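Local coordinates for Two-component insecticidal protein 16 kDa unit (Alcaligenes faecalis, PDB 5V3S), which probably acts as one half of a binary insecticidal toxin that kills corn rootworm, and belongs to the aegerolysin family, at residues A[20-26]-A[66-72]; A[120-126]-A[139-145]; A[31-37]-A[85-91]; A[94-100]-A[111-117]. All coordinates share one frame; numbering follows the deposited sequence.

Contact 1: A[20-26]-A[66-72]; sequences MEITIFV and EDSYTIA. Unlike the reference sequence in segment 20-26: Met-20 (reference Ile).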
# COMPACT_ATOMS: atom_id res chain seq x y z
N MSE A 20 -4.59 -4.39 -7.37
CA MSE A 20 -3.26 -3.98 -6.96
C MSE A 20 -2.87 -4.87 -5.79
O MSE A 20 -3.71 -5.34 -5.02
CB MSE A 20 -3.22 -2.47 -6.57
CG MSE A 20 -4.15 -1.97 -5.44
SE MSE A 20 -3.30 -2.30 -3.65
CE MSE A 20 -2.47 -0.52 -3.75
N GLU A 21 -1.57 -5.10 -5.62
CA GLU A 21 -1.08 -5.68 -4.39
C GLU A 21 0.17 -4.90 -4.04
O GLU A 21 1.02 -4.73 -4.88
CB GLU A 21 -0.76 -7.19 -4.45
CG GLU A 21 -2.01 -8.04 -4.54
CD GLU A 21 -1.86 -9.49 -4.19
OE1 GLU A 21 -0.73 -9.88 -3.77
OE2 GLU A 21 -2.91 -10.20 -4.34
N ILE A 22 0.23 -4.41 -2.80
CA ILE A 22 1.34 -3.55 -2.35
C ILE A 22 2.05 -4.27 -1.18
O ILE A 22 1.44 -4.64 -0.22
CB ILE A 22 0.94 -2.09 -2.11
CG1 ILE A 22 2.13 -1.25 -1.81
CG2 ILE A 22 -0.03 -1.92 -1.00
CD1 ILE A 22 1.93 0.20 -2.13
N THR A 23 3.36 -4.43 -1.31
CA THR A 23 4.09 -5.15 -0.28
C THR A 23 5.02 -4.09 0.33
O THR A 23 5.71 -3.41 -0.42
CB THR A 23 4.85 -6.36 -0.88
OG1 THR A 23 3.92 -7.29 -1.36
CG2 THR A 23 5.65 -7.03 0.17
N ILE A 24 5.04 -3.98 1.68
CA ILE A 24 5.92 -3.05 2.43
C ILE A 24 6.89 -3.89 3.22
O ILE A 24 6.45 -4.77 4.00
CB ILE A 24 5.07 -2.17 3.37
CG1 ILE A 24 3.98 -1.49 2.58
CG2 ILE A 24 5.89 -1.14 4.15
CD1 ILE A 24 2.64 -2.15 2.67
N PHE A 25 8.19 -3.71 2.93
CA PHE A 25 9.25 -4.52 3.59
C PHE A 25 10.03 -3.50 4.34
O PHE A 25 10.39 -2.46 3.78
CB PHE A 25 10.20 -5.17 2.54
CG PHE A 25 11.22 -6.07 3.13
CD1 PHE A 25 10.93 -7.39 3.36
CD2 PHE A 25 12.45 -5.57 3.57
CE1 PHE A 25 11.87 -8.24 3.92
CE2 PHE A 25 13.40 -6.42 4.19
CZ PHE A 25 13.07 -7.74 4.37
N VAL A 26 10.42 -3.82 5.58
CA VAL A 26 11.00 -2.80 6.47
C VAL A 26 12.25 -3.33 7.11
O VAL A 26 12.35 -4.53 7.28
CB VAL A 26 10.03 -2.35 7.59
CG1 VAL A 26 8.68 -1.94 6.96
CG2 VAL A 26 9.78 -3.45 8.58
N GLU A 66 12.86 -6.57 9.20
CA GLU A 66 13.24 -7.57 8.17
C GLU A 66 12.10 -8.46 7.71
O GLU A 66 12.36 -9.52 7.18
CB GLU A 66 14.47 -8.41 8.53
CG GLU A 66 15.73 -7.56 8.87
CD GLU A 66 16.88 -8.41 9.42
OE1 GLU A 66 16.81 -9.65 9.57
OE2 GLU A 66 17.87 -7.78 9.72
N ASP A 67 10.84 -8.04 7.98
CA ASP A 67 9.65 -8.67 7.46
C ASP A 67 8.89 -7.76 6.50
O ASP A 67 9.13 -6.59 6.40
CB ASP A 67 8.66 -8.97 8.58
CG ASP A 67 9.07 -10.13 9.48
OD1 ASP A 67 10.03 -10.91 9.17
OD2 ASP A 67 8.39 -10.30 10.53
N SER A 68 7.96 -8.36 5.78
CA SER A 68 7.08 -7.52 4.97
C SER A 68 5.60 -7.81 5.33
O SER A 68 5.24 -8.79 6.00
CB SER A 68 7.28 -7.78 3.50
OG SER A 68 6.92 -9.13 3.12
N TYR A 69 4.75 -6.98 4.79
CA TYR A 69 3.27 -7.22 4.90
C TYR A 69 2.67 -6.70 3.59
O TYR A 69 3.21 -5.74 3.05
CB TYR A 69 2.75 -6.37 6.02
CG TYR A 69 1.26 -6.33 6.15
CD1 TYR A 69 0.52 -7.44 6.62
CD2 TYR A 69 0.55 -5.14 5.88
CE1 TYR A 69 -0.90 -7.35 6.82
CE2 TYR A 69 -0.84 -5.05 6.12
CZ TYR A 69 -1.55 -6.16 6.53
OH TYR A 69 -2.93 -6.07 6.70
N THR A 70 1.61 -7.38 3.11
CA THR A 70 1.01 -7.02 1.84
C THR A 70 -0.42 -6.64 2.08
O THR A 70 -1.17 -7.34 2.84
CB THR A 70 1.09 -8.24 0.89
OG1 THR A 70 2.48 -8.54 0.68
CG2 THR A 70 0.42 -7.96 -0.40
N ILE A 71 -0.80 -5.57 1.39
CA ILE A 71 -2.17 -5.07 1.32
C ILE A 71 -2.63 -5.38 -0.14
O ILE A 71 -1.90 -5.17 -1.13
CB ILE A 71 -2.20 -3.60 1.65
CG1 ILE A 71 -1.91 -3.34 3.11
CG2 ILE A 71 -3.49 -2.93 1.25
CD1 ILE A 71 -1.54 -1.94 3.47
N ALA A 72 -3.88 -5.74 -0.28
CA ALA A 72 -4.39 -6.05 -1.63
C ALA A 72 -5.77 -5.50 -1.77
O ALA A 72 -6.54 -5.58 -0.84
CB ALA A 72 -4.42 -7.54 -1.80

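Contact 2: A[120-126]-A[139-145]; sequences NYTVIKK and FITVVKK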
# COMPACT_ATOMS: atom_id res chain seq x y z
N ASN A 120 15.43 10.63 8.15
CA ASN A 120 15.65 9.47 9.05
C ASN A 120 15.36 8.10 8.39
O ASN A 120 15.74 7.10 8.91
CB ASN A 120 14.84 9.70 10.31
CG ASN A 120 15.40 10.86 11.13
OD1 ASN A 120 16.60 10.88 11.43
ND2 ASN A 120 14.55 11.81 11.50
N TYR A 121 14.70 8.11 7.22
CA TYR A 121 14.25 6.92 6.53
C TYR A 121 14.54 7.00 5.01
O TYR A 121 14.53 8.07 4.41
CB TYR A 121 12.77 6.71 6.76
CG TYR A 121 12.41 6.67 8.22
CD1 TYR A 121 12.37 5.48 8.92
CD2 TYR A 121 12.05 7.82 8.86
CE1 TYR A 121 11.95 5.43 10.26
CE2 TYR A 121 11.73 7.81 10.17
CZ TYR A 121 11.71 6.64 10.86
OH TYR A 121 11.38 6.68 12.19
N THR A 122 14.98 5.91 4.47
CA THR A 122 15.02 5.71 3.05
C THR A 122 13.76 4.94 2.66
O THR A 122 13.53 3.82 3.02
CB THR A 122 16.29 5.03 2.57
OG1 THR A 122 17.43 5.76 3.08
CG2 THR A 122 16.37 5.06 1.04
N VAL A 123 12.95 5.60 1.84
CA VAL A 123 11.73 4.99 1.41
C VAL A 123 11.68 4.95 -0.11
O VAL A 123 11.72 6.01 -0.73
CB VAL A 123 10.54 5.74 1.95
CG1 VAL A 123 9.26 5.09 1.55
CG2 VAL A 123 10.50 5.75 3.44
N ILE A 124 11.59 3.76 -0.67
CA ILE A 124 11.63 3.52 -2.16
C ILE A 124 10.46 2.68 -2.68
O ILE A 124 10.26 1.55 -2.19
CB ILE A 124 12.94 2.92 -2.64
CG1 ILE A 124 14.19 3.73 -2.20
CG2 ILE A 124 12.88 2.79 -4.20
CD1 ILE A 124 14.43 5.00 -2.95
N LYS A 125 9.72 3.23 -3.69
CA LYS A 125 8.69 2.44 -4.35
C LYS A 125 9.10 1.93 -5.78
O LYS A 125 9.74 2.66 -6.56
CB LYS A 125 7.44 3.29 -4.43
CG LYS A 125 6.26 2.62 -5.11
CD LYS A 125 5.03 3.51 -5.05
CE LYS A 125 5.21 4.70 -6.00
NZ LYS A 125 4.79 4.50 -7.43
N LYS A 126 8.72 0.70 -6.08
CA LYS A 126 8.89 0.07 -7.40
C LYS A 126 7.51 -0.35 -7.82
O LYS A 126 6.67 -0.74 -6.99
CB LYS A 126 9.82 -1.15 -7.34
CG LYS A 126 11.25 -0.89 -6.76
CD LYS A 126 12.31 -0.43 -7.78
CE LYS A 126 13.57 0.18 -7.08
NZ LYS A 126 14.25 1.15 -7.99
N PHE A 139 5.83 -2.40 -4.62
CA PHE A 139 6.80 -2.77 -3.59
C PHE A 139 7.30 -1.48 -3.00
O PHE A 139 7.75 -0.62 -3.70
CB PHE A 139 7.95 -3.51 -4.30
CG PHE A 139 9.08 -4.02 -3.43
CD1 PHE A 139 8.88 -4.64 -2.21
CD2 PHE A 139 10.38 -4.03 -3.95
CE1 PHE A 139 9.94 -5.18 -1.48
CE2 PHE A 139 11.45 -4.56 -3.24
CZ PHE A 139 11.22 -5.18 -2.02
N ILE A 140 7.21 -1.34 -1.66
CA ILE A 140 7.85 -0.21 -0.94
C ILE A 140 8.81 -0.81 0.12
O ILE A 140 8.40 -1.65 0.82
CB ILE A 140 6.83 0.71 -0.28
CG1 ILE A 140 5.82 1.22 -1.34
CG2 ILE A 140 7.54 1.85 0.47
CD1 ILE A 140 4.78 2.14 -0.76
N THR A 141 10.04 -0.38 0.11
CA THR A 141 11.05 -0.63 1.10
C THR A 141 11.18 0.60 1.97
O THR A 141 11.14 1.79 1.55
CB THR A 141 12.40 -1.13 0.48
OG1 THR A 141 12.88 -0.16 -0.52
CG2 THR A 141 12.22 -2.52 -0.25
N VAL A 142 11.39 0.31 3.26
CA VAL A 142 11.56 1.32 4.19
C VAL A 142 12.77 0.91 5.09
O VAL A 142 12.75 -0.14 5.62
CB VAL A 142 10.31 1.50 5.02
CG1 VAL A 142 10.56 2.67 5.91
CG2 VAL A 142 9.04 1.74 4.14
N VAL A 143 13.77 1.74 5.13
CA VAL A 143 14.98 1.50 5.92
C VAL A 143 15.13 2.66 6.86
O VAL A 143 15.30 3.78 6.42
CB VAL A 143 16.26 1.37 5.04
CG1 VAL A 143 17.49 1.18 5.92
CG2 VAL A 143 16.11 0.21 4.08
N LYS A 144 15.02 2.41 8.17
CA LYS A 144 15.41 3.45 9.18
C LYS A 144 16.94 3.57 9.15
O LYS A 144 17.63 2.54 9.40
CB LYS A 144 14.95 3.08 10.57
CG LYS A 144 15.14 4.17 11.62
CD LYS A 144 14.67 3.77 13.00
CE LYS A 144 14.49 4.96 13.99
NZ LYS A 144 13.52 4.55 15.10
N LYS A 145 17.44 4.77 8.88
CA LYS A 145 18.85 4.99 8.69
C LYS A 145 19.58 4.70 10.00
O LYS A 145 19.05 4.98 11.08
CB LYS A 145 19.10 6.40 8.21
CG LYS A 145 18.67 6.64 6.78
CD LYS A 145 18.95 8.11 6.48
CE LYS A 145 18.57 8.57 5.09
NZ LYS A 145 18.87 10.04 5.05
O HOH W 1 17.18 7.09 11.41
O HOH W 2 14.45 1.62 1.12

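Contact 3: A[31-37]-A[85-91]; sequences FKVEGAY and GGFSLYD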
# COMPACT_ATOMS: atom_id res chain seq x y z
N PHE A 31 7.34 -1.16 12.27
CA PHE A 31 6.52 -0.09 11.79
C PHE A 31 5.07 -0.56 11.84
O PHE A 31 4.83 -1.75 11.95
CB PHE A 31 6.87 0.21 10.28
CG PHE A 31 8.27 0.74 10.08
CD1 PHE A 31 9.37 -0.09 10.12
CD2 PHE A 31 8.48 2.07 9.79
CE1 PHE A 31 10.66 0.42 9.81
CE2 PHE A 31 9.73 2.60 9.56
CZ PHE A 31 10.84 1.75 9.58
N LYS A 32 4.16 0.42 11.79
CA LYS A 32 2.72 0.24 12.01
C LYS A 32 1.93 0.84 10.85
O LYS A 32 2.15 2.07 10.56
CB LYS A 32 2.29 0.90 13.29
CG LYS A 32 0.83 0.71 13.69
CD LYS A 32 0.54 1.47 14.99
CE LYS A 32 0.76 2.99 14.90
NZ LYS A 32 0.19 3.79 16.06
N VAL A 33 1.02 0.04 10.28
CA VAL A 33 0.05 0.58 9.29
C VAL A 33 -1.09 1.29 10.00
O VAL A 33 -1.70 0.76 10.93
CB VAL A 33 -0.45 -0.50 8.33
CG1 VAL A 33 -1.36 0.13 7.32
CG2 VAL A 33 0.70 -1.32 7.67
N GLU A 34 -1.46 2.51 9.57
CA GLU A 34 -2.65 3.15 10.13
C GLU A 34 -3.26 3.97 9.00
O GLU A 34 -2.65 4.20 7.94
CB GLU A 34 -2.33 4.08 11.29
CG GLU A 34 -1.84 3.48 12.53
CD GLU A 34 -2.84 2.66 13.30
OE1 GLU A 34 -4.08 2.75 13.18
OE2 GLU A 34 -2.30 1.82 14.08
N GLY A 35 -4.49 4.40 9.23
CA GLY A 35 -5.11 5.31 8.30
C GLY A 35 -5.63 4.66 7.00
O GLY A 35 -5.95 5.37 6.02
N ALA A 36 -5.69 3.32 6.93
CA ALA A 36 -6.16 2.70 5.69
C ALA A 36 -7.64 3.03 5.41
O ALA A 36 -8.49 2.98 6.31
CB ALA A 36 -5.98 1.16 5.76
N TYR A 37 -7.94 3.35 4.13
CA TYR A 37 -9.28 3.61 3.72
C TYR A 37 -9.46 3.25 2.28
O TYR A 37 -8.50 3.11 1.52
CB TYR A 37 -9.60 5.10 3.94
CG TYR A 37 -8.94 5.99 2.96
CD1 TYR A 37 -7.64 6.39 3.11
CD2 TYR A 37 -9.62 6.42 1.78
CE1 TYR A 37 -6.99 7.16 2.19
CE2 TYR A 37 -8.96 7.22 0.87
CZ TYR A 37 -7.62 7.54 1.07
OH TYR A 37 -6.94 8.26 0.15
N GLY A 85 -7.91 4.34 -2.86
CA GLY A 85 -7.72 4.33 -1.38
C GLY A 85 -6.31 4.78 -1.02
O GLY A 85 -5.52 5.25 -1.88
N GLY A 86 -5.96 4.48 0.25
CA GLY A 86 -4.65 4.85 0.78
C GLY A 86 -4.43 4.30 2.18
O GLY A 86 -5.32 3.69 2.82
N PHE A 87 -3.20 4.55 2.69
CA PHE A 87 -2.82 4.17 4.04
C PHE A 87 -1.54 4.91 4.37
O PHE A 87 -0.86 5.41 3.47
CB PHE A 87 -2.60 2.65 4.24
CG PHE A 87 -1.48 2.07 3.43
CD1 PHE A 87 -1.71 1.70 2.09
CD2 PHE A 87 -0.15 1.95 3.97
CE1 PHE A 87 -0.69 1.21 1.34
CE2 PHE A 87 0.89 1.42 3.17
CZ PHE A 87 0.58 1.08 1.85
N SER A 88 -1.16 4.84 5.62
CA SER A 88 -0.01 5.54 6.18
C SER A 88 0.84 4.57 6.99
O SER A 88 0.39 3.55 7.45
CB SER A 88 -0.39 6.78 7.02
OG SER A 88 -1.19 7.75 6.28
N LEU A 89 2.12 4.87 7.07
CA LEU A 89 2.97 3.96 7.89
C LEU A 89 3.68 4.83 8.87
O LEU A 89 4.20 5.88 8.53
CB LEU A 89 4.05 3.31 7.10
CG LEU A 89 4.86 2.21 7.76
CD1 LEU A 89 4.10 0.96 7.97
CD2 LEU A 89 6.09 1.92 6.94
N TYR A 90 3.77 4.32 10.08
CA TYR A 90 4.39 5.04 11.19
C TYR A 90 5.56 4.21 11.77
O TYR A 90 5.62 2.98 11.61
CB TYR A 90 3.37 5.23 12.30
CG TYR A 90 2.24 6.09 11.92
CD1 TYR A 90 1.21 5.58 11.13
CD2 TYR A 90 2.18 7.40 12.30
CE1 TYR A 90 0.17 6.40 10.69
CE2 TYR A 90 1.15 8.22 11.86
CZ TYR A 90 0.14 7.69 11.06
OH TYR A 90 -0.91 8.56 10.71
N ASP A 91 6.45 4.90 12.46
CA ASP A 91 7.54 4.26 13.26
C ASP A 91 7.31 4.87 14.65
O ASP A 91 7.61 6.06 14.86
CB ASP A 91 8.91 4.67 12.73
CG ASP A 91 10.09 4.07 13.64
OD1 ASP A 91 9.77 3.18 14.39
OD2 ASP A 91 11.27 4.41 13.48

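Contact 4: A[94-100]-A[111-117]; sequences KLVFEYY and DELTVKD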
# COMPACT_ATOMS: atom_id res chain seq x y z
N LYS A 94 5.88 8.56 14.84
CA LYS A 94 6.46 9.34 13.76
C LYS A 94 5.81 8.85 12.44
O LYS A 94 5.85 7.67 12.10
CB LYS A 94 7.95 9.14 13.66
CG LYS A 94 8.73 9.49 14.94
CD LYS A 94 9.64 10.68 14.68
CE LYS A 94 11.02 10.28 14.17
NZ LYS A 94 12.06 11.33 14.47
N LEU A 95 5.22 9.78 11.70
CA LEU A 95 4.66 9.42 10.37
C LEU A 95 5.84 9.31 9.36
O LEU A 95 6.57 10.29 9.17
CB LEU A 95 3.68 10.51 9.94
CG LEU A 95 3.04 10.29 8.54
CD1 LEU A 95 2.27 9.03 8.44
CD2 LEU A 95 2.15 11.50 8.29
N VAL A 96 6.00 8.14 8.71
CA VAL A 96 7.07 7.89 7.79
C VAL A 96 6.61 8.18 6.35
O VAL A 96 7.30 8.95 5.66
CB VAL A 96 7.55 6.47 7.98
CG1 VAL A 96 8.61 6.09 6.94
CG2 VAL A 96 8.03 6.34 9.44
N PHE A 97 5.48 7.64 5.93
CA PHE A 97 4.89 7.94 4.55
C PHE A 97 3.38 7.82 4.51
O PHE A 97 2.74 7.28 5.38
CB PHE A 97 5.49 7.14 3.39
CG PHE A 97 5.14 5.65 3.33
CD1 PHE A 97 3.93 5.19 2.91
CD2 PHE A 97 6.09 4.67 3.65
CE1 PHE A 97 3.65 3.83 2.80
CE2 PHE A 97 5.83 3.34 3.56
CZ PHE A 97 4.58 2.90 3.14
N GLU A 98 2.83 8.46 3.51
CA GLU A 98 1.42 8.38 3.16
C GLU A 98 1.42 7.87 1.74
O GLU A 98 2.28 8.28 0.90
CB GLU A 98 0.75 9.74 3.25
CG GLU A 98 0.63 10.24 4.70
CD GLU A 98 0.33 11.72 4.77
OE1 GLU A 98 0.70 12.52 3.88
OE2 GLU A 98 -0.36 12.04 5.68
N TYR A 99 0.56 6.85 1.49
CA TYR A 99 0.42 6.35 0.15
C TYR A 99 -1.05 6.48 -0.33
O TYR A 99 -1.97 6.38 0.47
CB TYR A 99 0.90 4.90 0.08
CG TYR A 99 0.92 4.36 -1.33
CD1 TYR A 99 1.79 4.93 -2.31
CD2 TYR A 99 0.02 3.37 -1.70
CE1 TYR A 99 1.77 4.43 -3.62
CE2 TYR A 99 0.03 2.86 -2.95
CZ TYR A 99 0.89 3.40 -3.92
OH TYR A 99 0.78 2.88 -5.19
N TYR A 100 -1.25 6.66 -1.64
CA TYR A 100 -2.62 6.84 -2.22
C TYR A 100 -2.59 6.34 -3.61
O TYR A 100 -1.56 6.45 -4.31
CB TYR A 100 -3.05 8.35 -2.19
CG TYR A 100 -4.24 8.71 -3.10
CD1 TYR A 100 -5.51 8.43 -2.70
CD2 TYR A 100 -4.07 9.24 -4.41
CE1 TYR A 100 -6.62 8.63 -3.50
CE2 TYR A 100 -5.18 9.49 -5.22
CZ TYR A 100 -6.47 9.19 -4.73
OH TYR A 100 -7.59 9.40 -5.46
N ASP A 111 -1.01 7.13 -8.77
CA ASP A 111 -0.73 7.00 -7.31
C ASP A 111 0.11 8.13 -6.81
O ASP A 111 0.47 9.08 -7.54
CB ASP A 111 -0.14 5.62 -7.05
CG ASP A 111 1.34 5.49 -7.49
OD1 ASP A 111 1.99 6.53 -7.96
OD2 ASP A 111 1.81 4.32 -7.33
N GLU A 112 0.45 8.08 -5.53
CA GLU A 112 1.25 9.15 -4.97
C GLU A 112 1.75 8.64 -3.66
O GLU A 112 0.95 8.14 -2.88
CB GLU A 112 0.41 10.37 -4.70
CG GLU A 112 1.11 11.45 -3.89
CD GLU A 112 1.81 12.44 -4.75
OE1 GLU A 112 2.23 12.07 -5.87
OE2 GLU A 112 1.91 13.59 -4.30
N LEU A 113 3.05 8.74 -3.50
CA LEU A 113 3.78 8.37 -2.24
C LEU A 113 4.42 9.59 -1.68
O LEU A 113 5.30 10.20 -2.31
CB LEU A 113 4.86 7.36 -2.53
CG LEU A 113 5.82 7.14 -1.36
CD1 LEU A 113 5.08 6.30 -0.30
CD2 LEU A 113 7.04 6.45 -1.83
N THR A 114 3.95 10.01 -0.53
CA THR A 114 4.41 11.15 0.17
C THR A 114 5.32 10.71 1.32
O THR A 114 4.82 10.22 2.34
CB THR A 114 3.20 11.96 0.75
OG1 THR A 114 2.18 12.22 -0.28
CG2 THR A 114 3.63 13.31 1.32
N VAL A 115 6.64 10.98 1.21
CA VAL A 115 7.53 10.59 2.30
C VAL A 115 7.63 11.76 3.25
O VAL A 115 7.95 12.93 2.85
CB VAL A 115 8.94 10.19 1.78
CG1 VAL A 115 9.87 9.86 2.99
CG2 VAL A 115 8.82 9.06 0.81
N LYS A 116 7.41 11.48 4.50
CA LYS A 116 7.27 12.55 5.50
C LYS A 116 8.56 12.79 6.29
O LYS A 116 8.74 13.86 6.86
CB LYS A 116 6.08 12.25 6.43
CG LYS A 116 4.75 12.31 5.63
CD LYS A 116 4.47 13.76 5.30
CE LYS A 116 3.76 14.50 6.41
NZ LYS A 116 3.33 15.88 5.97
N ASP A 117 9.44 11.80 6.34
CA ASP A 117 10.73 12.03 7.00
C ASP A 117 11.81 11.42 6.17
O ASP A 117 12.21 10.28 6.41
CB ASP A 117 10.73 11.45 8.41
CG ASP A 117 12.01 11.77 9.17
OD1 ASP A 117 12.95 12.37 8.58
OD2 ASP A 117 12.04 11.47 10.35
O HOH W 3 1.09 14.97 4.78
O HOH W 4 -0.15 12.99 1.55

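Contact 1: A[20-26]-A[66-72]
Ile-22 and Ile-24 pair with Ile-71 and Tyr-69 in an antiparallel ladder inside one sheet of the aegerolysin β-sandwich. The backbone bonds come first. Ile-22 exchanges two with Ile-71, its N reaching Ile-71 O at 2.8 Å and nearly straight (173°), and Ile-24 exchanges two with Tyr-69. Beyond Ser-68 the pairing goes on less regularly: Val-26 N meets Asp-67 O at a longer 3.2 Å, and Glu-66 N turns back to Val-26 O with a bent N-H...O angle of 135°. At the non-hydrogen-bonded pairs weak CA-H...O contacts fill in, as from Thr-70 CA to Ile-22 O.

Isoleucines pack together on one face. Ile-22 and Ile-71 lie side by side and point the same way, CG2 of Ile-22 resting 3.8 Å from Ile-71 CB. Ile-24 CD1 comes 4.3 Å from Ile-71 CD1, and Phe-87 of the opposing sheet lies against Ile-22, Ile-24 and Ile-71, which places this face in the sandwich core.

The face of Glu-21, Thr-23 and Phe-25 is more polar. Methylenes of Glu-21 run past Ala-72, CG to CB 3.7 Å, while its OE2 turns to Gly-47 N. Phe-25 CG stands anti to the backbone N (chi1 -176°), and this swings the ring over the partner strand: Asp-67 O sits over one face toward the rim, and CZ nears Glu-66 O. Between them Thr-23 and Thr-70 cross obliquely, their OG1 atoms hydrogen-bonded at 2.8 Å.

Contact 2: A[120-126]-A[139-145]
The ring of Tyr-121 runs alongside the aliphatic chain of Lys-144, both pointing the same way; CE1 lies 3.7 Å from Lys-144 CG, and Val-142 CG1 approaches CD1 obliquely. At the other end Phe-139 pairs with Lys-126, whose CG also comes obliquely to the ring. Between these ends the β-hairpin is a regular antiparallel ladder. Thr-122, Ile-124 and Lys-126 each exchange two backbone bonds with Val-143, Thr-141 and Phe-139, and Lys-145 N adds a bond to Asn-120 O.

On the face of Tyr-121 and Val-123, Val-123 splits its methyls: CG1 lies 3.8 Å from Ile-140 CG2, and CG2 lies 3.9 Å from Val-142 CG1. Phe-97 of the facing sheet packs on all three. On the face of Thr-122 and Thr-141 a water joins Thr-122 O to Thr-141 OG1; at the hairpin's end another donates to Asn-120 O and Lys-145 O. Lys-145 crosses Thr-122 at about a right angle, its NZ hydrogen-bonded to Glu-119 O.

Tyr-121 OH and Lys-144 NZ converge on Asp-91 OD2 across the sandwich, and Lys-125 NZ reaches Asp-111. Positive charge from the hairpin thus meets carboxylates of the opposite sheet, which would probably stabilise those aspartates in their ionised form.

Contact 3: A[31-37]-A[85-91]
Leu-89 packs on Phe-31, and each atom of its side chain finds a partner. CB lies near Lys-32 O; CG, trans to the main-chain nitrogen (chi1 -171°), is carried to 3.8 Å from Phe-31 CB. There the branch divides. CD1 nestles against the Lys-32 carbonyl, 3.4 Å from its O, and also touches Val-33 CG2, whereas CD2 meets Phe-31 CD2 at 3.7 Å. Leu-89 and Phe-31 cross at about a right angle. Val-33 CG1 continues the apolar row to Phe-87 CD2.

Tyr-90, on the other face, has Lys-32 O at its ring edge, and Glu-34 CB comes 3.5 Å from CE1. Lys-32 and Glu-34 each exchange two backbone bonds with Tyr-90 and Ser-88. A β bulge between Glu-34 and Tyr-37 then shifts the register by one, and Tyr-37 pairs with Gly-86. One face of the Tyr-37 ring meets the Gly-85 to Gly-86 backbone, with Gly-86 N 3.4 Å above the plane, offset toward the rim, and Gly-85 CA making a CH-pi contact.

Ile-24 and Val-142 of the other sheet pack against Leu-89. The contact therefore sets an apolar layer inside the sandwich against a mixed outer face, where the Lys-32 to Glu-34 salt bridge is long and the lysine is at most weakly drawn to the Tyr-90 ring.

Contact 4: A[94-100]-A[111-117]
Phe-97 and Tyr-99 meet Leu-113 on the close-packed side of this β-hairpin. Leu-113 CD1 comes 3.6 Å from Phe-97 CD1, approaching the ring obliquely, while its CB lies in the plane of the Tyr-99 ring, at the edge, 3.9 Å from CD1. A chi1 of -174° extends Tyr-99 away from its own main-chain N and along the neighbouring strand until its OH donates to Asp-111 OD2 at 2.8 Å. The ring and carboxylate planes stand 74° apart, and the oxygen is met on its anti side. Gly-129 N is a second donor to OD2.

The side facing solvent is held more by water. Glu-98 and Thr-114 lie side by side, and a water donates to Glu-98 OE1 while accepting from Lys-116 NZ. The charged ends of Glu-98 and Lys-116 do not touch directly. Lys-116 CG instead leans on Leu-95 CD2, 3.8 Å away, and Lys-94 NZ stays 4.1 Å from Asp-117 OD2, beyond a salt bridge; that oxygen accepts a hydrogen bond from Asn-120 ND2.

Backbone bonds link Glu-98 with Thr-114 and Tyr-100 with Glu-112, two for each pair. Lys-116 N extends the ladder to Val-96 O; on the other neighbour, strand 83-91, Val-96 and Phe-97 both face Leu-89, a classic β bulge. An antiparallel hairpin at the margin of its sheet, turning Phe-97 and Tyr-99 inward, belongs to the β-sandwich of this aegerolysin.

Overall arrangement
From the N terminus, strand 19-27 runs directly into strand 31-38, which lies in the other sheet. Contact 1 closes the first long loop when 66-72 returns beside 20-26; contact 3 closes the next when 85-91 reaches 31-37. Their segments alternate along the chain, so these two closures cross, one in each sheet. Contacts 4 and 2 follow in series as local hairpins: 94-100 with 111-117 extends the sheet of contact 3, and 120-126 with 139-145 extends that of contact 1, strand 136-144 running parallel to 19-27. Between the sheets, contact 2 faces contacts 3 and 4, while contact 1 packs on contact 3 and also touches contact 4, completing the sandwich.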